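Local coordinates for protein argonaute (PDB 5G5S) that uses short single-stranded DNA guides to bind and slice complementary target DNA, and may thereby defend its archaeal host against invading genetic elements, at residues I17-V26 against L103-H112. Numbering follows the deposited sequence.
Sequences IKEEFIPKEV and LVRGYLKSVH
Pro23 sets CB over the centre of one face of the Tyr107 ring, 4.2 Å from the centroid and 5° off the ring normal, a CH-pi contact in which the two side chains run past each other in opposite directions. With CG anti to the backbone N (chi1 -173°), the Tyr107 ring lies alongside Pro23. At the edge of the same ring, near its plane, CD2 lies 3.2 Å from the carbonyl oxygen of Phe21. Past the wider pi-type turn at 107-111, the edge of the Phe21 ring points at the face of His112 in an offset edge-to-face pair, the planes at 89° and Phe21 CD1 3.4 Å from His112 ND1. Aliphatic groups fill in beside the rings. Leu108 divides its branches, CD1 packing 3.8 Å from Phe21 CB while CD2 meets Ile17 CD1 tip to tip. Val104 likewise offers CG1 to Ile17 and CG2 to Pro23 CD, and at the far end Val26 CG1 crosses Leu103 CD1 at 3.6 Å. Tyr151 and Leu153 of strand 150-163 also touch this apolar group, and Phe296 adds a second edge-to-face partner for Phe21. The contact thus joins helix 97-111 of the N-terminal domain to the chain leading into strand 25-31 of its four-stranded sheet, where Val26 pairs with Leu90. No hydrogen bond joins the two segments, so their mutual fit rests mainly on apolar contact and ring orientation, with the Phe21 carbonyl at the Tyr107 edge a polar element.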
ATOM      1  N   ILE A  17     -25.669  16.853   5.154  1.00 73.91           N
ATOM      2  CA  ILE A  17     -26.376  17.293   3.947  1.00 73.02           C
ATOM      3  C   ILE A  17     -27.736  17.839   4.395  1.00 81.02           C
ATOM      4  O   ILE A  17     -28.440  17.185   5.168  1.00 81.10           O
ATOM      5  CB  ILE A  17     -26.528  16.147   2.898  1.00 73.23           C
ATOM      6  CG1 ILE A  17     -25.146  15.594   2.445  1.00 70.45           C
ATOM      7  CG2 ILE A  17     -27.372  16.592   1.680  1.00 72.60           C
ATOM      8  CD1 ILE A  17     -25.187  14.146   1.995  1.00 64.43           C
ATOM      9  N   LYS A  18     -28.085  19.037   3.909  1.00 81.09           N
ATOM     10  CA  LYS A  18     -29.343  19.725   4.205  1.00 84.24           C
ATOM     11  C   LYS A  18     -30.507  18.982   3.584  1.00 89.61           C
ATOM     12  O   LYS A  18     -30.366  18.391   2.507  1.00 88.06           O
ATOM     13  CB  LYS A  18     -29.294  21.188   3.741  1.00 87.84           C
ATOM     14  CG  LYS A  18     -28.289  22.007   4.533  1.00 91.23           C
ATOM     15  CD  LYS A  18     -28.111  23.402   3.983  1.00 97.70           C
ATOM     16  CE  LYS A  18     -27.178  24.210   4.853  1.00 98.36           C
ATOM     17  NZ  LYS A  18     -26.936  25.552   4.281  1.00112.25           N
ATOM     18  N   GLU A  19     -31.634  18.972   4.317  1.00 88.69           N
ATOM     19  CA  GLU A  19     -32.923  18.324   4.037  1.00 90.47           C
ATOM     20  C   GLU A  19     -33.389  18.392   2.578  1.00 94.50           C
ATOM     21  O   GLU A  19     -33.725  17.356   2.001  1.00 93.71           O
ATOM     22  CB  GLU A  19     -34.003  18.898   4.967  1.00 95.65           C
ATOM     23  CG  GLU A  19     -33.757  18.635   6.442  1.00109.96           C
ATOM     24  CD  GLU A  19     -34.693  17.610   7.047  1.00140.79           C
ATOM     25  OE1 GLU A  19     -34.375  16.401   6.975  1.00138.72           O
ATOM     26  OE2 GLU A  19     -35.752  18.015   7.581  1.00139.43           O
ATOM     27  N   GLU A  20     -33.399  19.605   1.986  1.00 91.88           N
ATOM     28  CA  GLU A  20     -33.813  19.880   0.598  1.00 92.17           C
ATOM     29  C   GLU A  20     -33.057  19.055  -0.450  1.00 92.97           C
ATOM     30  O   GLU A  20     -33.581  18.820  -1.540  1.00 92.37           O
ATOM     31  CB  GLU A  20     -33.686  21.383   0.262  1.00 94.94           C
ATOM     32  CG  GLU A  20     -33.069  22.249   1.355  1.00107.01           C
ATOM     33  CD  GLU A  20     -32.487  23.586   0.929  1.00132.85           C
ATOM     34  OE1 GLU A  20     -32.855  24.093  -0.157  1.00127.57           O
ATOM     35  OE2 GLU A  20     -31.666  24.137   1.698  1.00126.20           O
ATOM     36  N   PHE A  21     -31.827  18.627  -0.116  1.00 87.91           N
ATOM     37  CA  PHE A  21     -30.925  17.872  -0.986  1.00 86.21           C
ATOM     38  C   PHE A  21     -30.930  16.352  -0.764  1.00 88.42           C
ATOM     39  O   PHE A  21     -30.214  15.622  -1.455  1.00 88.31           O
ATOM     40  CB  PHE A  21     -29.508  18.485  -0.945  1.00 86.56           C
ATOM     41  CG  PHE A  21     -29.537  19.990  -1.054  1.00 89.96           C
ATOM     42  CD1 PHE A  21     -29.886  20.611  -2.249  1.00 94.85           C
ATOM     43  CD2 PHE A  21     -29.303  20.788   0.058  1.00 92.92           C
ATOM     44  CE1 PHE A  21     -29.958  22.005  -2.339  1.00 97.35           C
ATOM     45  CE2 PHE A  21     -29.373  22.181  -0.034  1.00 97.55           C
ATOM     46  CZ  PHE A  21     -29.696  22.779  -1.232  1.00 96.79           C
ATOM     47  N   ILE A  22     -31.745  15.874   0.181  1.00 84.19           N
ATOM     48  CA  ILE A  22     -31.902  14.446   0.430  1.00 83.65           C
ATOM     49  C   ILE A  22     -33.200  13.998  -0.271  1.00 91.17           C
ATOM     50  O   ILE A  22     -34.266  14.549   0.025  1.00 93.04           O
ATOM     51  CB  ILE A  22     -31.894  14.095   1.945  1.00 86.31           C
ATOM     52  CG1 ILE A  22     -30.530  14.409   2.587  1.00 83.76           C
ATOM     53  CG2 ILE A  22     -32.289  12.617   2.181  1.00 87.57           C
ATOM     54  CD1 ILE A  22     -30.607  14.741   4.073  1.00 91.11           C
ATOM     55  N   PRO A  23     -33.144  13.017  -1.206  1.00 87.12           N
ATOM     56  CA  PRO A  23     -34.390  12.558  -1.845  1.00 85.65           C
ATOM     57  C   PRO A  23     -35.318  11.854  -0.853  1.00 88.75           C
ATOM     58  O   PRO A  23     -34.854  11.173   0.057  1.00 86.47           O
ATOM     59  CB  PRO A  23     -33.904  11.615  -2.947  1.00 85.09           C
ATOM     60  CG  PRO A  23     -32.546  11.188  -2.536  1.00 87.96           C
ATOM     61  CD  PRO A  23     -31.966  12.256  -1.680  1.00 86.05           C
ATOM     62  N   LYS A  24     -36.625  12.074  -0.984  1.00 88.35           N
ATOM     63  CA  LYS A  24     -37.604  11.452  -0.088  1.00 88.27           C
ATOM     64  C   LYS A  24     -37.847   9.990  -0.496  1.00 90.04           C
ATOM     65  O   LYS A  24     -37.988   9.112   0.367  1.00 88.83           O
ATOM     66  CB  LYS A  24     -38.927  12.246  -0.085  1.00 92.76           C
ATOM     67  CG  LYS A  24     -38.942  13.394   0.905  1.00 99.77           C
ATOM     68  N   GLU A  25     -37.872   9.747  -1.821  1.00 85.17           N
ATOM     69  CA  GLU A  25     -38.137   8.443  -2.400  1.00 83.41           C
ATOM     70  C   GLU A  25     -37.132   8.020  -3.462  1.00 84.93           C
ATOM     71  O   GLU A  25     -36.493   8.864  -4.094  1.00 85.66           O
ATOM     72  CB  GLU A  25     -39.553   8.425  -3.017  1.00 86.75           C
ATOM     73  CG  GLU A  25     -40.686   8.316  -2.014  1.00 95.34           C
ATOM     74  CD  GLU A  25     -42.075   8.531  -2.582  1.00119.59           C
ATOM     75  OE1 GLU A  25     -42.325   8.130  -3.743  1.00110.22           O
ATOM     76  OE2 GLU A  25     -42.928   9.076  -1.847  1.00116.21           O
ATOM     77  N   VAL A  26     -37.031   6.694  -3.673  1.00 78.67           N
ATOM     78  CA  VAL A  26     -36.242   6.055  -4.727  1.00 76.87           C
ATOM     79  C   VAL A  26     -37.221   5.407  -5.717  1.00 82.14           C
ATOM     80  O   VAL A  26     -38.309   4.958  -5.331  1.00 81.08           O
ATOM     81  CB  VAL A  26     -35.109   5.114  -4.250  1.00 78.78           C
ATOM     82  CG1 VAL A  26     -34.113   5.863  -3.380  1.00 78.01           C
ATOM     83  CG2 VAL A  26     -35.645   3.872  -3.540  1.00 78.52           C
ATOM     84  N   LEU A 103     -27.224   6.481  -3.729  1.00 65.32           N
ATOM     85  CA  LEU A 103     -28.334   7.142  -4.415  1.00 66.14           C
ATOM     86  C   LEU A 103     -28.393   8.627  -4.071  1.00 68.84           C
ATOM     87  O   LEU A 103     -28.619   9.437  -4.960  1.00 69.86           O
ATOM     88  CB  LEU A 103     -29.677   6.409  -4.228  1.00 67.17           C
ATOM     89  CG  LEU A 103     -29.791   5.027  -4.930  1.00 70.02           C
ATOM     90  CD1 LEU A 103     -31.035   4.310  -4.528  1.00 70.22           C
ATOM     91  CD2 LEU A 103     -29.760   5.143  -6.449  1.00 73.44           C
ATOM     92  N   VAL A 104     -28.061   8.994  -2.821  1.00 65.14           N
ATOM     93  CA  VAL A 104     -27.987  10.398  -2.375  1.00 66.68           C
ATOM     94  C   VAL A 104     -26.828  11.090  -3.120  1.00 69.76           C
ATOM     95  O   VAL A 104     -26.979  12.241  -3.546  1.00 71.15           O
ATOM     96  CB  VAL A 104     -27.876  10.536  -0.829  1.00 70.03           C
ATOM     97  CG1 VAL A 104     -27.646  11.984  -0.402  1.00 71.46           C
ATOM     98  CG2 VAL A 104     -29.109   9.975  -0.140  1.00 70.49           C
ATOM     99  N   ARG A 105     -25.695  10.362  -3.316  1.00 64.59           N
ATOM    100  CA  ARG A 105     -24.520  10.848  -4.050  1.00 63.85           C
ATOM    101  C   ARG A 105     -24.899  11.130  -5.489  1.00 70.80           C
ATOM    102  O   ARG A 105     -24.597  12.213  -5.994  1.00 72.74           O
ATOM    103  CB  ARG A 105     -23.351   9.848  -3.974  1.00 62.61           C
ATOM    104  CG  ARG A 105     -22.008  10.464  -4.348  1.00 68.41           C
ATOM    105  CD  ARG A 105     -20.990   9.403  -4.694  1.00 70.64           C
ATOM    106  NE  ARG A 105     -19.646   9.963  -4.836  1.00 78.83           N
ATOM    107  CZ  ARG A 105     -19.124  10.397  -5.980  1.00 90.03           C
ATOM    108  NH1 ARG A 105     -19.834  10.353  -7.102  1.00 75.14           N
ATOM    109  NH2 ARG A 105     -17.889  10.883  -6.010  1.00 71.36           N
ATOM    110  N   GLY A 106     -25.597  10.180  -6.114  1.00 67.57           N
ATOM    111  CA  GLY A 106     -26.081  10.327  -7.481  1.00 69.46           C
ATOM    112  C   GLY A 106     -27.058  11.481  -7.640  1.00 76.37           C
ATOM    113  O   GLY A 106     -27.055  12.169  -8.664  1.00 78.30           O
ATOM    114  N   TYR A 107     -27.892  11.709  -6.617  1.00 73.58           N
ATOM    115  CA  TYR A 107     -28.867  12.801  -6.604  1.00 76.51           C
ATOM    116  C   TYR A 107     -28.130  14.141  -6.589  1.00 80.41           C
ATOM    117  O   TYR A 107     -28.386  14.998  -7.431  1.00 82.00           O
ATOM    118  CB  TYR A 107     -29.820  12.657  -5.404  1.00 77.89           C
ATOM    119  CG  TYR A 107     -30.966  13.641  -5.391  1.00 83.16           C
ATOM    120  CD1 TYR A 107     -31.994  13.558  -6.327  1.00 87.06           C
ATOM    121  CD2 TYR A 107     -31.064  14.614  -4.400  1.00 85.68           C
ATOM    122  CE1 TYR A 107     -33.071  14.445  -6.302  1.00 91.31           C
ATOM    123  CE2 TYR A 107     -32.146  15.493  -4.352  1.00 90.35           C
ATOM    124  CZ  TYR A 107     -33.144  15.412  -5.310  1.00 99.57           C
ATOM    125  OH  TYR A 107     -34.218  16.273  -5.267  1.00104.52           O
ATOM    126  N   LEU A 108     -27.171  14.272  -5.669  1.00 76.45           N
ATOM    127  CA  LEU A 108     -26.296  15.431  -5.491  1.00 77.88           C
ATOM    128  C   LEU A 108     -25.467  15.701  -6.764  1.00 83.17           C
ATOM    129  O   LEU A 108     -25.288  16.858  -7.136  1.00 85.44           O
ATOM    130  CB  LEU A 108     -25.360  15.149  -4.296  1.00 75.39           C
ATOM    131  CG  LEU A 108     -25.454  16.033  -3.049  1.00 80.91           C
ATOM    132  CD1 LEU A 108     -26.864  16.537  -2.792  1.00 84.13           C
ATOM    133  CD2 LEU A 108     -24.895  15.312  -1.825  1.00 79.11           C
ATOM    134  N   LYS A 109     -24.993  14.637  -7.435  1.00 78.39           N
ATOM    135  CA  LYS A 109     -24.193  14.737  -8.657  1.00 79.12           C
ATOM    136  C   LYS A 109     -25.033  15.099  -9.892  1.00 89.34           C
ATOM    137  O   LYS A 109     -24.748  16.101 -10.553  1.00 91.57           O
ATOM    138  CB  LYS A 109     -23.388  13.437  -8.904  1.00 76.55           C
ATOM    139  CG  LYS A 109     -22.611  13.428 -10.216  1.00 82.23           C
ATOM    140  CD  LYS A 109     -21.835  12.144 -10.422  1.00 89.45           C
ATOM    141  CE  LYS A 109     -20.972  12.192 -11.662  1.00 97.72           C
ATOM    142  NZ  LYS A 109     -20.129  10.977 -11.787  1.00104.83           N
ATOM    143  N   SER A 110     -26.022  14.246 -10.231  1.00 87.44           N
ATOM    144  CA  SER A 110     -26.840  14.403 -11.430  1.00 90.41           C
ATOM    145  C   SER A 110     -27.877  15.528 -11.396  1.00 98.42           C
ATOM    146  O   SER A 110     -27.952  16.313 -12.341  1.00101.02           O
ATOM    147  CB  SER A 110     -27.471  13.074 -11.828  1.00 93.27           C
ATOM    148  OG  SER A 110     -27.887  13.107 -13.182  1.00107.99           O
ATOM    149  N   VAL A 111     -28.675  15.599 -10.326  1.00 95.42           N
ATOM    150  CA  VAL A 111     -29.741  16.589 -10.195  1.00 98.82           C
ATOM    151  C   VAL A 111     -29.220  17.933  -9.701  1.00105.86           C
ATOM    152  O   VAL A 111     -29.535  18.962 -10.303  1.00109.70           O
ATOM    153  CB  VAL A 111     -30.918  16.051  -9.334  1.00102.41           C
ATOM    154  CG1 VAL A 111     -32.086  17.037  -9.273  1.00106.45           C
ATOM    155  CG2 VAL A 111     -31.394  14.709  -9.852  1.00100.45           C
ATOM    156  N   HIS A 112     -28.434  17.931  -8.613  1.00100.65           N
ATOM    157  CA  HIS A 112     -27.936  19.159  -7.994  1.00102.31           C
ATOM    158  C   HIS A 112     -26.585  19.706  -8.468  1.00105.91           C
ATOM    159  O   HIS A 112     -26.193  20.796  -8.048  1.00107.53           O
ATOM    160  CB  HIS A 112     -28.077  19.096  -6.469  1.00102.21           C
ATOM    161  CG  HIS A 112     -29.510  19.112  -6.026  1.00108.04           C
ATOM    162  ND1 HIS A 112     -30.127  20.282  -5.620  1.00113.86           N
ATOM    163  CD2 HIS A 112     -30.416  18.107  -5.993  1.00108.93           C
ATOM    164  CE1 HIS A 112     -31.374  19.947  -5.332  1.00114.69           C
ATOM    165  NE2 HIS A 112     -31.594  18.649  -5.540  1.00112.14           N
TER